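Long-range contacts in carboxylesterase YbfK (Bacillus subtilis, PDB 4CCY), which hydrolyses carboxylic esters to an alcohol and a carboxylate, as a member of the alpha/beta hydrolase superfamily: residues Ala100-Ala108 with Pro215-Val223; Leu172-Ile182 with Gln197-Gln207. All blocks are in the same frame, centred on the assembly; numbering follows the deposited sequence.

Interaction 1: Ala100-Ala108 with Pro215-Val223; sequences AMETRADFA and PTENGFPYV
The guanidinium of R104 lies flat on the ring of Y222: the planes are 3° apart, and CZ of R104 stands 3.4 Å from the ring centroid, almost on its normal, a stacked cation-pi pair. Over the opposite face of the guanidinium sits the backbone oxygen of N218. At its edge NH1 of R104 donates to O of G219 (2.9 Å), in the guanidinium plane and on a lone pair of the carbonyl, and also to a water that bridges to O of E217. The stack and the two edge hydrogen bonds should fix the rotation of the group. A bend at chi3 (-66°) turns the guanidinium across the tyrosine, whose OH is bonded beyond it to E228. CE2 of F107 rests over the centre of one face of the F220 ring, 3.4 Å from CD2 of F220, the two planes inclined at 43°, while O of T103 lies over the centre of one F107 face; H134 meets both phenylalanines.

Two hydrogen bonds to backbone oxygens complete the join: N of R104 donates to O of N218 (2.8 Å), and OG1 of T216 to O of E102 in the carbonyl plane. Glycine suits G219, because a CB there would run into both O of E102 and OG1 of T216. Threonine suits T103: its OG1 accepts from N of D106 (3.1 Å), while OD2 of D106 accepts from N of both E102 and T103. T103 and D106 form a capping box, which starts helix 104-118 of the alpha/beta hydrolase fold where the loop before strand 222-223 docks.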
ATOM      1  N   ALA A 100     -17.569   8.471   2.885  1.00 16.86           N
ATOM      2  CA  ALA A 100     -16.512   7.781   3.613  1.00 17.15           C
ATOM      3  C   ALA A 100     -16.503   6.282   3.287  1.00 17.30           C
ATOM      4  O   ALA A 100     -17.548   5.620   3.279  1.00 17.95           O
ATOM      5  CB  ALA A 100     -16.654   8.007   5.112  1.00 17.70           C
ATOM      6  N   MET A 101     -15.312   5.766   3.015  1.00 16.92           N
ATOM      7  CA  MET A 101     -15.103   4.362   2.738  1.00 17.19           C
ATOM      8  C   MET A 101     -14.843   3.685   4.075  1.00 18.25           C
ATOM      9  O   MET A 101     -13.839   3.980   4.720  1.00 18.71           O
ATOM     10  CB  MET A 101     -13.910   4.237   1.797  1.00 16.23           C
ATOM     11  CG  MET A 101     -13.806   2.915   1.082  1.00 15.74           C
ATOM     12  SD  MET A 101     -12.400   2.900  -0.022  1.00 15.09           S
ATOM     13  CE  MET A 101     -11.049   3.341   1.085  1.00 14.65           C
ATOM     14  N   GLU A 102     -15.751   2.803   4.501  1.00 20.20           N
ATOM     15  CA  GLU A 102     -15.812   2.369   5.914  1.00 21.43           C
ATOM     16  C   GLU A 102     -15.639   0.884   6.217  1.00 20.89           C
ATOM     17  O   GLU A 102     -15.015   0.520   7.214  1.00 21.28           O
ATOM     18  CB  GLU A 102     -17.103   2.849   6.576  1.00 23.66           C
ATOM     19  CG  GLU A 102     -17.141   4.352   6.800  1.00 25.43           C
ATOM     20  CD  GLU A 102     -18.369   4.805   7.550  1.00 27.22           C
ATOM     21  OE1 GLU A 102     -19.482   4.324   7.236  1.00 28.47           O
ATOM     22  OE2 GLU A 102     -18.213   5.661   8.445  1.00 27.96           O
ATOM     23  N   THR A 103     -16.228   0.030   5.389  1.00 19.45           N
ATOM     24  CA  THR A 103     -16.240  -1.403   5.661  1.00 18.20           C
ATOM     25  C   THR A 103     -15.336  -2.090   4.646  1.00 16.99           C
ATOM     26  O   THR A 103     -14.982  -1.492   3.628  1.00 16.08           O
ATOM     27  CB  THR A 103     -17.649  -1.975   5.492  1.00 18.64           C
ATOM     28  OG1 THR A 103     -18.059  -1.751   4.141  1.00 17.91           O
ATOM     29  CG2 THR A 103     -18.640  -1.302   6.460  1.00 19.47           C
ATOM     30  N   ARG A 104     -14.976  -3.345   4.906  1.00 16.62           N
ATOM     31  CA  ARG A 104     -14.161  -4.106   3.942  1.00 15.83           C
ATOM     32  C   ARG A 104     -14.879  -4.323   2.602  1.00 15.65           C
ATOM     33  O   ARG A 104     -14.226  -4.423   1.550  1.00 14.98           O
ATOM     34  CB  ARG A 104     -13.635  -5.417   4.559  1.00 15.74           C
ATOM     35  CG  ARG A 104     -12.704  -5.157   5.744  1.00 15.53           C
ATOM     36  CD  ARG A 104     -12.061  -6.408   6.347  1.00 15.68           C
ATOM     37  NE  ARG A 104     -13.004  -7.333   6.986  1.00 15.94           N
ATOM     38  CZ  ARG A 104     -13.497  -7.199   8.219  1.00 16.68           C
ATOM     39  NH1 ARG A 104     -13.168  -6.162   8.987  1.00 16.89           N
ATOM     40  NH2 ARG A 104     -14.329  -8.116   8.689  1.00 17.00           N
ATOM     41  N   ALA A 105     -16.213  -4.374   2.642  1.00 16.14           N
ATOM     42  CA  ALA A 105     -17.027  -4.412   1.423  1.00 16.35           C
ATOM     43  C   ALA A 105     -16.844  -3.115   0.622  1.00 15.90           C
ATOM     44  O   ALA A 105     -16.609  -3.163  -0.586  1.00 15.88           O
ATOM     45  CB  ALA A 105     -18.496  -4.659   1.756  1.00 17.30           C
ATOM     46  N   ASP A 106     -16.918  -1.966   1.298  1.00 15.74           N
ATOM     47  CA  ASP A 106     -16.609  -0.668   0.682  1.00 15.49           C
ATOM     48  C   ASP A 106     -15.245  -0.650  -0.021  1.00 14.77           C
ATOM     49  O   ASP A 106     -15.148  -0.200  -1.169  1.00 14.67           O
ATOM     50  CB  ASP A 106     -16.622   0.456   1.725  1.00 15.70           C
ATOM     51  CG  ASP A 106     -18.012   0.757   2.271  1.00 16.31           C
ATOM     52  OD1 ASP A 106     -19.026   0.349   1.676  1.00 16.68           O
ATOM     53  OD2 ASP A 106     -18.068   1.424   3.315  1.00 16.62           O
ATOM     54  N   PHE A 107     -14.201  -1.133   0.664  1.00 14.00           N
ATOM     55  CA  PHE A 107     -12.846  -1.110   0.107  1.00 13.36           C
ATOM     56  C   PHE A 107     -12.815  -1.802  -1.250  1.00 13.38           C
ATOM     57  O   PHE A 107     -12.233  -1.278  -2.195  1.00 13.17           O
ATOM     58  CB  PHE A 107     -11.795  -1.776   1.034  1.00 12.63           C
ATOM     59  CG  PHE A 107     -11.754  -1.221   2.436  1.00 12.86           C
ATOM     60  CD1 PHE A 107     -12.180   0.088   2.720  1.00 13.17           C
ATOM     61  CD2 PHE A 107     -11.270  -2.004   3.479  1.00 12.62           C
ATOM     62  CE1 PHE A 107     -12.148   0.580   4.024  1.00 13.36           C
ATOM     63  CE2 PHE A 107     -11.226  -1.517   4.769  1.00 12.96           C
ATOM     64  CZ  PHE A 107     -11.660  -0.227   5.046  1.00 13.37           C
ATOM     65  N   ALA A 108     -13.417  -2.991  -1.324  1.00 13.78           N
ATOM     66  CA  ALA A 108     -13.441  -3.762  -2.568  1.00 14.20           C
ATOM     67  C   ALA A 108     -14.311  -3.096  -3.637  1.00 14.67           C
ATOM     68  O   ALA A 108     -13.977  -3.139  -4.817  1.00 14.64           O
ATOM     69  CB  ALA A 108     -13.872  -5.200  -2.314  1.00 14.50           C
ATOM     70  N   PRO A 215      -9.524   3.433  12.647  1.00 25.27           N
ATOM     71  CA  PRO A 215     -10.174   2.123  12.743  1.00 25.23           C
ATOM     72  C   PRO A 215     -11.693   2.242  12.627  1.00 25.67           C
ATOM     73  O   PRO A 215     -12.292   3.143  13.216  1.00 26.21           O
ATOM     74  CB  PRO A 215      -9.782   1.637  14.147  1.00 25.74           C
ATOM     75  CG  PRO A 215      -8.520   2.362  14.452  1.00 25.85           C
ATOM     76  CD  PRO A 215      -8.718   3.725  13.845  1.00 26.10           C
ATOM     77  N   THR A 216     -12.306   1.358  11.844  1.00 25.87           N
ATOM     78  CA  THR A 216     -13.766   1.339  11.709  1.00 26.25           C
ATOM     79  C   THR A 216     -14.303  -0.062  11.959  1.00 26.59           C
ATOM     80  O   THR A 216     -13.634  -1.059  11.649  1.00 26.41           O
ATOM     81  CB  THR A 216     -14.232   1.791  10.309  1.00 26.18           C
ATOM     82  OG1 THR A 216     -13.668   0.924   9.322  1.00 24.69           O
ATOM     83  CG2 THR A 216     -13.822   3.237  10.018  1.00 26.12           C
ATOM     84  N   GLU A 217     -15.523  -0.120  12.486  1.00 27.46           N
ATOM     85  CA  GLU A 217     -16.197  -1.369  12.877  1.00 28.41           C
ATOM     86  C   GLU A 217     -15.874  -2.625  12.032  1.00 26.93           C
ATOM     87  O   GLU A 217     -15.251  -3.579  12.519  1.00 27.80           O
ATOM     88  CB  GLU A 217     -17.717  -1.135  12.967  1.00 30.08           C
ATOM     89  CG  GLU A 217     -18.525  -2.340  13.417  1.00 32.00           C
ATOM     90  CD  GLU A 217     -18.366  -2.654  14.895  1.00 33.69           C
ATOM     91  OE1 GLU A 217     -17.284  -2.392  15.461  1.00 34.46           O
ATOM     92  OE2 GLU A 217     -19.329  -3.167  15.498  1.00 35.03           O
ATOM     93  N   ASN A 218     -16.306  -2.634  10.781  1.00 24.54           N
ATOM     94  CA  ASN A 218     -16.061  -3.786   9.928  1.00 22.64           C
ATOM     95  C   ASN A 218     -15.092  -3.432   8.798  1.00 20.50           C
ATOM     96  O   ASN A 218     -15.301  -3.817   7.654  1.00 20.02           O
ATOM     97  CB  ASN A 218     -17.392  -4.328   9.395  1.00 23.34           C
ATOM     98  CG  ASN A 218     -18.343  -4.703  10.502  1.00 24.39           C
ATOM     99  OD1 ASN A 218     -18.039  -5.547  11.347  1.00 24.66           O
ATOM    100  ND2 ASN A 218     -19.492  -4.066  10.519  1.00 25.99           N
ATOM    101  N   GLY A 219     -14.040  -2.685   9.144  1.00 19.22           N
ATOM    102  CA  GLY A 219     -12.998  -2.277   8.194  1.00 17.84           C
ATOM    103  C   GLY A 219     -11.612  -2.743   8.607  1.00 16.89           C
ATOM    104  O   GLY A 219     -11.402  -3.919   8.882  1.00 16.38           O
ATOM    105  N   PHE A 220     -10.667  -1.808   8.640  1.00 16.59           N
ATOM    106  CA  PHE A 220      -9.313  -2.079   9.083  1.00 16.02           C
ATOM    107  C   PHE A 220      -9.033  -1.392  10.427  1.00 16.18           C
ATOM    108  O   PHE A 220      -9.746  -0.475  10.800  1.00 16.77           O
ATOM    109  CB  PHE A 220      -8.297  -1.638   8.013  1.00 15.71           C
ATOM    110  CG  PHE A 220      -8.336  -2.463   6.752  1.00 15.43           C
ATOM    111  CD1 PHE A 220      -8.749  -3.804   6.774  1.00 15.31           C
ATOM    112  CD2 PHE A 220      -7.918  -1.915   5.545  1.00 15.01           C
ATOM    113  CE1 PHE A 220      -8.772  -4.562   5.608  1.00 14.89           C
ATOM    114  CE2 PHE A 220      -7.933  -2.669   4.380  1.00 14.79           C
ATOM    115  CZ  PHE A 220      -8.361  -3.992   4.408  1.00 14.89           C
ATOM    116  N   PRO A 221      -8.007  -1.852  11.169  1.00 16.12           N
ATOM    117  CA  PRO A 221      -7.177  -3.025  10.851  1.00 15.46           C
ATOM    118  C   PRO A 221      -7.950  -4.321  11.028  1.00 15.11           C
ATOM    119  O   PRO A 221      -8.892  -4.367  11.818  1.00 15.17           O
ATOM    120  CB  PRO A 221      -6.025  -2.936  11.860  1.00 15.80           C
ATOM    121  CG  PRO A 221      -6.552  -2.105  12.978  1.00 16.53           C
ATOM    122  CD  PRO A 221      -7.518  -1.132  12.361  1.00 16.58           C
ATOM    123  N   TYR A 222      -7.560  -5.356  10.286  1.00 14.25           N
ATOM    124  CA  TYR A 222      -8.256  -6.628  10.343  1.00 14.44           C
ATOM    125  C   TYR A 222      -7.303  -7.814  10.181  1.00 14.26           C
ATOM    126  O   TYR A 222      -6.373  -7.767   9.385  1.00 14.11           O
ATOM    127  CB  TYR A 222      -9.385  -6.673   9.304  1.00 14.39           C
ATOM    128  CG  TYR A 222     -10.175  -7.958   9.289  1.00 14.78           C
ATOM    129  CD1 TYR A 222     -10.894  -8.376  10.413  1.00 15.38           C
ATOM    130  CD2 TYR A 222     -10.213  -8.757   8.150  1.00 14.68           C
ATOM    131  CE1 TYR A 222     -11.625  -9.560  10.399  1.00 15.99           C
ATOM    132  CE2 TYR A 222     -10.948  -9.941   8.121  1.00 15.34           C
ATOM    133  CZ  TYR A 222     -11.651 -10.332   9.247  1.00 15.76           C
ATOM    134  OH  TYR A 222     -12.373 -11.494   9.219  1.00 16.51           O
ATOM    135  N   VAL A 223      -7.525  -8.856  10.973  1.00 14.50           N
ATOM    136  CA  VAL A 223      -6.824 -10.137  10.799  1.00 14.39           C
ATOM    137  C   VAL A 223      -7.777 -11.113  10.098  1.00 14.43           C
ATOM    138  O   VAL A 223      -8.843 -11.447  10.616  1.00 14.71           O
ATOM    139  CB  VAL A 223      -6.329 -10.709  12.155  1.00 14.87           C
ATOM    140  CG1 VAL A 223      -5.724 -12.100  11.978  1.00 15.03           C
ATOM    141  CG2 VAL A 223      -5.335  -9.754  12.812  1.00 14.51           C
TER
HETATM  142  O   HOH W   1     -13.278  -5.663  11.715  1.00 30.46           O

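Interaction 2: Leu172-Ile182 with Gln197-Gln207; sequences LTGARGAESYI and QRQIVAGVEWQ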
ATOM      1  N   LEU A 172      -0.683  10.549  15.899  1.00 20.65           N
ATOM      2  CA  LEU A 172      -0.512  11.185  14.587  1.00 20.58           C
ATOM      3  C   LEU A 172      -1.390  12.426  14.457  1.00 21.32           C
ATOM      4  O   LEU A 172      -2.276  12.505  13.606  1.00 21.55           O
ATOM      5  CB  LEU A 172      -0.766  10.182  13.461  1.00 19.93           C
ATOM      6  CG  LEU A 172       0.236   9.025  13.377  1.00 19.33           C
ATOM      7  CD1 LEU A 172      -0.209   7.979  12.360  1.00 19.17           C
ATOM      8  CD2 LEU A 172       1.653   9.516  13.087  1.00 19.19           C
ATOM      9  N   THR A 173      -1.124  13.402  15.317  1.00 22.22           N
ATOM     10  CA  THR A 173      -1.961  14.593  15.435  1.00 23.13           C
ATOM     11  C   THR A 173      -1.203  15.870  15.073  1.00 24.21           C
ATOM     12  O   THR A 173      -1.782  16.949  15.041  1.00 25.41           O
ATOM     13  CB  THR A 173      -2.525  14.721  16.858  1.00 23.72           C
ATOM     14  OG1 THR A 173      -1.443  14.673  17.794  1.00 23.95           O
ATOM     15  CG2 THR A 173      -3.513  13.578  17.157  1.00 22.89           C
ATOM     16  N   GLY A 174       0.093  15.725  14.809  1.00 24.02           N
ATOM     17  CA  GLY A 174       0.979  16.838  14.483  1.00 25.33           C
ATOM     18  C   GLY A 174       2.362  16.320  14.150  1.00 25.05           C
ATOM     19  O   GLY A 174       2.557  15.107  14.021  1.00 23.35           O
ATOM     20  N   ALA A 175       3.325  17.232  14.029  1.00 26.72           N
ATOM     21  CA  ALA A 175       4.684  16.903  13.582  1.00 27.29           C
ATOM     22  C   ALA A 175       5.435  15.954  14.519  1.00 27.14           C
ATOM     23  O   ALA A 175       6.006  14.967  14.055  1.00 26.31           O
ATOM     24  CB  ALA A 175       5.497  18.172  13.345  1.00 29.30           C
ATOM     25  N   ARG A 176       5.434  16.252  15.819  1.00 28.84           N
ATOM     26  CA  ARG A 176       6.070  15.399  16.828  1.00 29.01           C
ATOM     27  C   ARG A 176       5.640  13.944  16.691  1.00 26.23           C
ATOM     28  O   ARG A 176       6.477  13.040  16.740  1.00 25.38           O
ATOM     29  CB  ARG A 176       5.734  15.865  18.248  1.00 32.04           C
ATOM     30  CG  ARG A 176       6.424  17.134  18.713  1.00 36.70           C
ATOM     31  CD  ARG A 176       7.857  16.880  19.163  1.00 39.03           C
ATOM     32  NE  ARG A 176       8.327  17.927  20.069  1.00 43.38           N
ATOM     33  CZ  ARG A 176       8.823  19.103  19.681  1.00 45.87           C
ATOM     34  NH1 ARG A 176       8.919  19.409  18.389  1.00 45.09           N
ATOM     35  NH2 ARG A 176       9.216  19.981  20.594  1.00 49.47           N
ATOM     36  N   GLY A 177       4.336  13.726  16.525  1.00 24.62           N
ATOM     37  CA  GLY A 177       3.788  12.379  16.385  1.00 22.71           C
ATOM     38  C   GLY A 177       4.262  11.668  15.127  1.00 21.47           C
ATOM     39  O   GLY A 177       4.570  10.478  15.151  1.00 20.68           O
ATOM     40  N   ALA A 178       4.321  12.414  14.028  1.00 21.69           N
ATOM     41  CA  ALA A 178       4.749  11.886  12.744  1.00 20.75           C
ATOM     42  C   ALA A 178       6.226  11.454  12.770  1.00 21.05           C
ATOM     43  O   ALA A 178       6.562  10.380  12.289  1.00 19.58           O
ATOM     44  CB  ALA A 178       4.507  12.919  11.662  1.00 21.39           C
ATOM     45  N   GLU A 179       7.087  12.295  13.349  1.00 22.72           N
ATOM     46  CA  GLU A 179       8.514  11.989  13.498  1.00 24.34           C
ATOM     47  C   GLU A 179       8.718  10.764  14.373  1.00 23.77           C
ATOM     48  O   GLU A 179       9.556   9.915  14.072  1.00 24.06           O
ATOM     49  CB  GLU A 179       9.268  13.145  14.152  1.00 26.68           C
ATOM     50  CG  GLU A 179       8.848  14.526  13.704  1.00 28.78           C
ATOM     51  CD  GLU A 179       9.874  15.194  12.835  1.00 30.67           C
ATOM     52  OE1 GLU A 179      10.495  14.501  12.001  1.00 31.25           O
ATOM     53  OE2 GLU A 179      10.055  16.414  12.987  1.00 32.96           O
ATOM     54  N   SER A 180       7.978  10.705  15.478  1.00 23.58           N
ATOM     55  CA  SER A 180       8.018   9.559  16.378  1.00 23.19           C
ATOM     56  C   SER A 180       7.608   8.280  15.631  1.00 21.15           C
ATOM     57  O   SER A 180       8.266   7.254  15.747  1.00 20.93           O
ATOM     58  CB  SER A 180       7.122   9.814  17.597  1.00 23.82           C
ATOM     59  OG  SER A 180       6.962   8.644  18.381  1.00 24.00           O
ATOM     60  N   TYR A 181       6.539   8.365  14.847  1.00 20.13           N
ATOM     61  CA  TYR A 181       6.083   7.237  14.034  1.00 19.09           C
ATOM     62  C   TYR A 181       7.153   6.790  13.051  1.00 18.25           C
ATOM     63  O   TYR A 181       7.438   5.603  12.921  1.00 17.30           O
ATOM     64  CB  TYR A 181       4.845   7.640  13.253  1.00 19.97           C
ATOM     65  CG  TYR A 181       4.224   6.543  12.414  1.00 21.22           C
ATOM     66  CD1 TYR A 181       3.518   5.512  13.011  1.00 22.03           C
ATOM     67  CD2 TYR A 181       4.309   6.559  11.015  1.00 22.44           C
ATOM     68  CE1 TYR A 181       2.928   4.512  12.252  1.00 23.33           C
ATOM     69  CE2 TYR A 181       3.709   5.562  10.247  1.00 23.81           C
ATOM     70  CZ  TYR A 181       3.011   4.541  10.881  1.00 23.76           C
ATOM     71  OH  TYR A 181       2.391   3.532  10.170  1.00 24.63           O
ATOM     72  N   ILE A 182       7.730   7.768  12.357  1.00 18.49           N
ATOM     73  CA  ILE A 182       8.718   7.517  11.309  1.00 18.55           C
ATOM     74  C   ILE A 182       9.963   6.853  11.901  1.00 19.28           C
ATOM     75  O   ILE A 182      10.459   5.869  11.355  1.00 18.96           O
ATOM     76  CB  ILE A 182       9.078   8.819  10.544  1.00 19.05           C
ATOM     77  CG1 ILE A 182       7.928   9.221   9.607  1.00 18.66           C
ATOM     78  CG2 ILE A 182      10.389   8.662   9.762  1.00 19.54           C
ATOM     79  CD1 ILE A 182       8.046  10.621   9.030  1.00 19.44           C
ATOM     80  N   GLN A 197      10.313  12.009   4.031  1.00 17.64           N
ATOM     81  CA  GLN A 197      10.250  12.418   5.434  1.00 17.88           C
ATOM     82  C   GLN A 197       9.374  13.658   5.561  1.00 18.55           C
ATOM     83  O   GLN A 197       8.430  13.692   6.361  1.00 18.75           O
ATOM     84  CB  GLN A 197      11.661  12.730   5.951  1.00 18.38           C
ATOM     85  CG  GLN A 197      11.731  13.165   7.415  1.00 18.76           C
ATOM     86  CD  GLN A 197      11.709  11.999   8.387  1.00 18.49           C
ATOM     87  OE1 GLN A 197      12.072  10.875   8.030  1.00 18.07           O
ATOM     88  NE2 GLN A 197      11.280  12.260   9.627  1.00 18.78           N
ATOM     89  N   ARG A 198       9.666  14.655   4.733  1.00 19.08           N
ATOM     90  CA  ARG A 198       8.975  15.931   4.790  1.00 19.94           C
ATOM     91  C   ARG A 198       7.483  15.800   4.461  1.00 18.81           C
ATOM     92  O   ARG A 198       6.636  16.352   5.170  1.00 18.61           O
ATOM     93  CB  ARG A 198       9.660  16.936   3.856  1.00 21.76           C
ATOM     94  CG  ARG A 198       8.864  18.206   3.637  1.00 24.12           C
ATOM     95  CD  ARG A 198       9.091  19.174   4.783  1.00 26.34           C
ATOM     96  NE  ARG A 198       8.002  20.144   4.903  1.00 28.22           N
ATOM     97  CZ  ARG A 198       7.004  20.037   5.775  1.00 28.61           C
ATOM     98  NH1 ARG A 198       6.949  18.996   6.601  1.00 28.13           N
ATOM     99  NH2 ARG A 198       6.063  20.975   5.825  1.00 29.43           N
ATOM    100  N   GLN A 199       7.181  15.054   3.397  1.00 17.90           N
ATOM    101  CA  GLN A 199       5.817  14.887   2.917  1.00 17.25           C
ATOM    102  C   GLN A 199       4.924  14.218   3.958  1.00 16.60           C
ATOM    103  O   GLN A 199       3.822  14.693   4.233  1.00 16.80           O
ATOM    104  CB  GLN A 199       5.790  14.094   1.607  1.00 16.81           C
ATOM    105  CG  GLN A 199       4.377  13.895   1.080  1.00 16.73           C
ATOM    106  CD  GLN A 199       4.289  12.971  -0.117  1.00 16.78           C
ATOM    107  OE1 GLN A 199       5.216  12.873  -0.910  1.00 17.91           O
ATOM    108  NE2 GLN A 199       3.154  12.310  -0.267  1.00 16.35           N
ATOM    109  N   ILE A 200       5.409  13.122   4.530  1.00 15.84           N
ATOM    110  CA  ILE A 200       4.673  12.386   5.550  1.00 15.65           C
ATOM    111  C   ILE A 200       4.390  13.255   6.786  1.00 16.00           C
ATOM    112  O   ILE A 200       3.273  13.234   7.319  1.00 15.91           O
ATOM    113  CB  ILE A 200       5.408  11.078   5.935  1.00 15.48           C
ATOM    114  CG1 ILE A 200       5.446  10.135   4.731  1.00 15.18           C
ATOM    115  CG2 ILE A 200       4.747  10.409   7.136  1.00 15.68           C
ATOM    116  CD1 ILE A 200       6.395   8.976   4.910  1.00 15.42           C
ATOM    117  N   VAL A 201       5.396  14.015   7.227  1.00 16.55           N
ATOM    118  CA  VAL A 201       5.243  14.952   8.349  1.00 17.35           C
ATOM    119  C   VAL A 201       4.180  15.998   8.029  1.00 17.82           C
ATOM    120  O   VAL A 201       3.278  16.226   8.828  1.00 18.34           O
ATOM    121  CB  VAL A 201       6.587  15.608   8.746  1.00 18.18           C
ATOM    122  CG1 VAL A 201       6.391  16.745   9.751  1.00 19.25           C
ATOM    123  CG2 VAL A 201       7.524  14.565   9.330  1.00 17.98           C
ATOM    124  N   ALA A 202       4.263  16.586   6.836  1.00 18.34           N
ATOM    125  CA  ALA A 202       3.311  17.613   6.391  1.00 19.03           C
ATOM    126  C   ALA A 202       1.908  17.032   6.207  1.00 18.77           C
ATOM    127  O   ALA A 202       0.909  17.723   6.405  1.00 19.79           O
ATOM    128  CB  ALA A 202       3.800  18.283   5.107  1.00 19.38           C
ATOM    129  N   GLY A 203       1.845  15.757   5.830  1.00 18.09           N
ATOM    130  CA  GLY A 203       0.581  15.036   5.719  1.00 17.15           C
ATOM    131  C   GLY A 203      -0.135  14.977   7.053  1.00 17.43           C
ATOM    132  O   GLY A 203      -1.325  15.269   7.138  1.00 17.27           O
ATOM    133  N   VAL A 204       0.611  14.606   8.089  1.00 17.47           N
ATOM    134  CA  VAL A 204       0.100  14.519   9.443  1.00 18.48           C
ATOM    135  C   VAL A 204      -0.255  15.913  10.005  1.00 19.96           C
ATOM    136  O   VAL A 204      -1.254  16.067  10.705  1.00 20.99           O
ATOM    137  CB  VAL A 204       1.094  13.761  10.365  1.00 18.51           C
ATOM    138  CG1 VAL A 204       0.542  13.639  11.775  1.00 19.33           C
ATOM    139  CG2 VAL A 204       1.405  12.373   9.803  1.00 17.47           C
ATOM    140  N   GLU A 205       0.553  16.924   9.687  1.00 21.04           N
ATOM    141  CA  GLU A 205       0.255  18.306  10.099  1.00 23.04           C
ATOM    142  C   GLU A 205      -1.068  18.820   9.533  1.00 23.08           C
ATOM    143  O   GLU A 205      -1.774  19.578  10.188  1.00 23.91           O
ATOM    144  CB  GLU A 205       1.392  19.247   9.721  1.00 24.39           C
ATOM    145  CG  GLU A 205       2.602  19.076  10.625  1.00 26.16           C
ATOM    146  CD  GLU A 205       3.762  19.960  10.232  1.00 28.03           C
ATOM    147  OE1 GLU A 205       4.043  20.098   9.017  1.00 28.18           O
ATOM    148  OE2 GLU A 205       4.399  20.516  11.148  1.00 29.98           O
ATOM    149  N   TRP A 206      -1.391  18.394   8.317  1.00 22.16           N
ATOM    150  CA  TRP A 206      -2.643  18.763   7.685  1.00 22.99           C
ATOM    151  C   TRP A 206      -3.788  18.123   8.412  1.00 23.30           C
ATOM    152  O   TRP A 206      -3.944  16.913   8.378  1.00 22.13           O
ATOM    153  CB  TRP A 206      -2.623  18.373   6.203  1.00 21.90           C
ATOM    154  CG  TRP A 206      -3.866  18.772   5.434  1.00 22.12           C
ATOM    155  CD1 TRP A 206      -4.776  19.781   5.745  1.00 23.28           C
ATOM    156  CD2 TRP A 206      -4.359  18.191   4.179  1.00 21.46           C
ATOM    157  NE1 TRP A 206      -5.775  19.848   4.803  1.00 23.54           N
ATOM    158  CE2 TRP A 206      -5.587  18.924   3.839  1.00 22.43           C
ATOM    159  CE3 TRP A 206      -3.931  17.164   3.340  1.00 20.46           C
ATOM    160  CZ2 TRP A 206      -6.325  18.630   2.701  1.00 22.59           C
ATOM    161  CZ3 TRP A 206      -4.684  16.885   2.192  1.00 20.42           C
ATOM    162  CH2 TRP A 206      -5.856  17.591   1.891  1.00 21.43           C
ATOM    163  N   GLN A 207      -4.594  18.940   9.082  1.00 26.18           N
ATOM    164  CA  GLN A 207      -5.741  18.442   9.831  1.00 28.09           C
ATOM    165  C   GLN A 207      -6.965  18.307   8.930  1.00 28.13           C
ATOM    166  O   GLN A 207      -7.704  19.267   8.726  1.00 30.30           O
ATOM    167  CB  GLN A 207      -6.044  19.349  11.036  1.00 31.74           C
ATOM    168  CG  GLN A 207      -4.934  19.376  12.084  1.00 33.94           C
ATOM    169  CD  GLN A 207      -4.476  17.983  12.502  1.00 33.94           C
ATOM    170  OE1 GLN A 207      -3.344  17.582  12.226  1.00 34.73           O
ATOM    171  NE2 GLN A 207      -5.356  17.239  13.161  1.00 34.40           N
TER
HETATM  172  O   HOH W   2      -3.127  14.256  11.532  1.00 25.32           O
HETATM  173  O   HOH W   3      11.664  10.923  12.482  1.00 21.27           O
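Q197 reaches from its helix to I182 and E179 of the facing one. Beyond CB, its CG stands anti to the backbone N (chi1 -180°) and the chain bends at chi2, carrying the amide over the isoleucine. CD lies 3.8 Å from CG2 of I182, and OE1 closer to the same methyl, at 3.3 Å. NE2 lies against CD1 of I182, makes a weak hydrogen bond to OE1 of E179 (3.4 Å), the amide and carboxylate planes 36° apart, and donates to a water that also bonds to O of E179. Glutamine fits Q197 because its methylenes carry the amide across to I182, where it can offer E179 a weak N-H. An alanine in its place would probably leave E179 OE1 without this weak donor and uncover the CG2 side of I182.

The segments 175-182 and 197-205 run roughly antiparallel, 137° between their N-to-C directions, their axes 8.4 Å apart at closest, with V201 as a knob in the hole of A175, A178, E179 and I182. Both come between sheet strands 146-152 and 236-241, where alpha/beta hydrolases commonly carry a cap over the active site. Small residues admit this approach: A178 CB lies 3.7 Å from V204 CG2, and A175 CB 4.0 Å from V201 CG1. CD1 of I182 touches CG2 of I200 at 3.8 Å. V204 sets CG1 3.4 Å from O of G174, just before helix 175-186.

Interactions 1 and 2 lie at separate places in the single chain, their centres 23 Å apart and their nearest atoms about 10 Å from each other. In chain order 100-108 comes first, then 172-182 and 197-207, and last 215-223, so the helix pair of interaction 2 is built wholly between the two partners of interaction 1. Helix 104-118 leads into strand 123-128 of the central mixed sheet and on to the probable nucleophile S129; the helix pair comes between sheet strands 146-152 and 236-241. The side chains of F220 in interaction 1 and I200 in interaction 2 lie about 10 Å from those of S129 and H273 respectively, and neither contact includes a probable charge-relay residue.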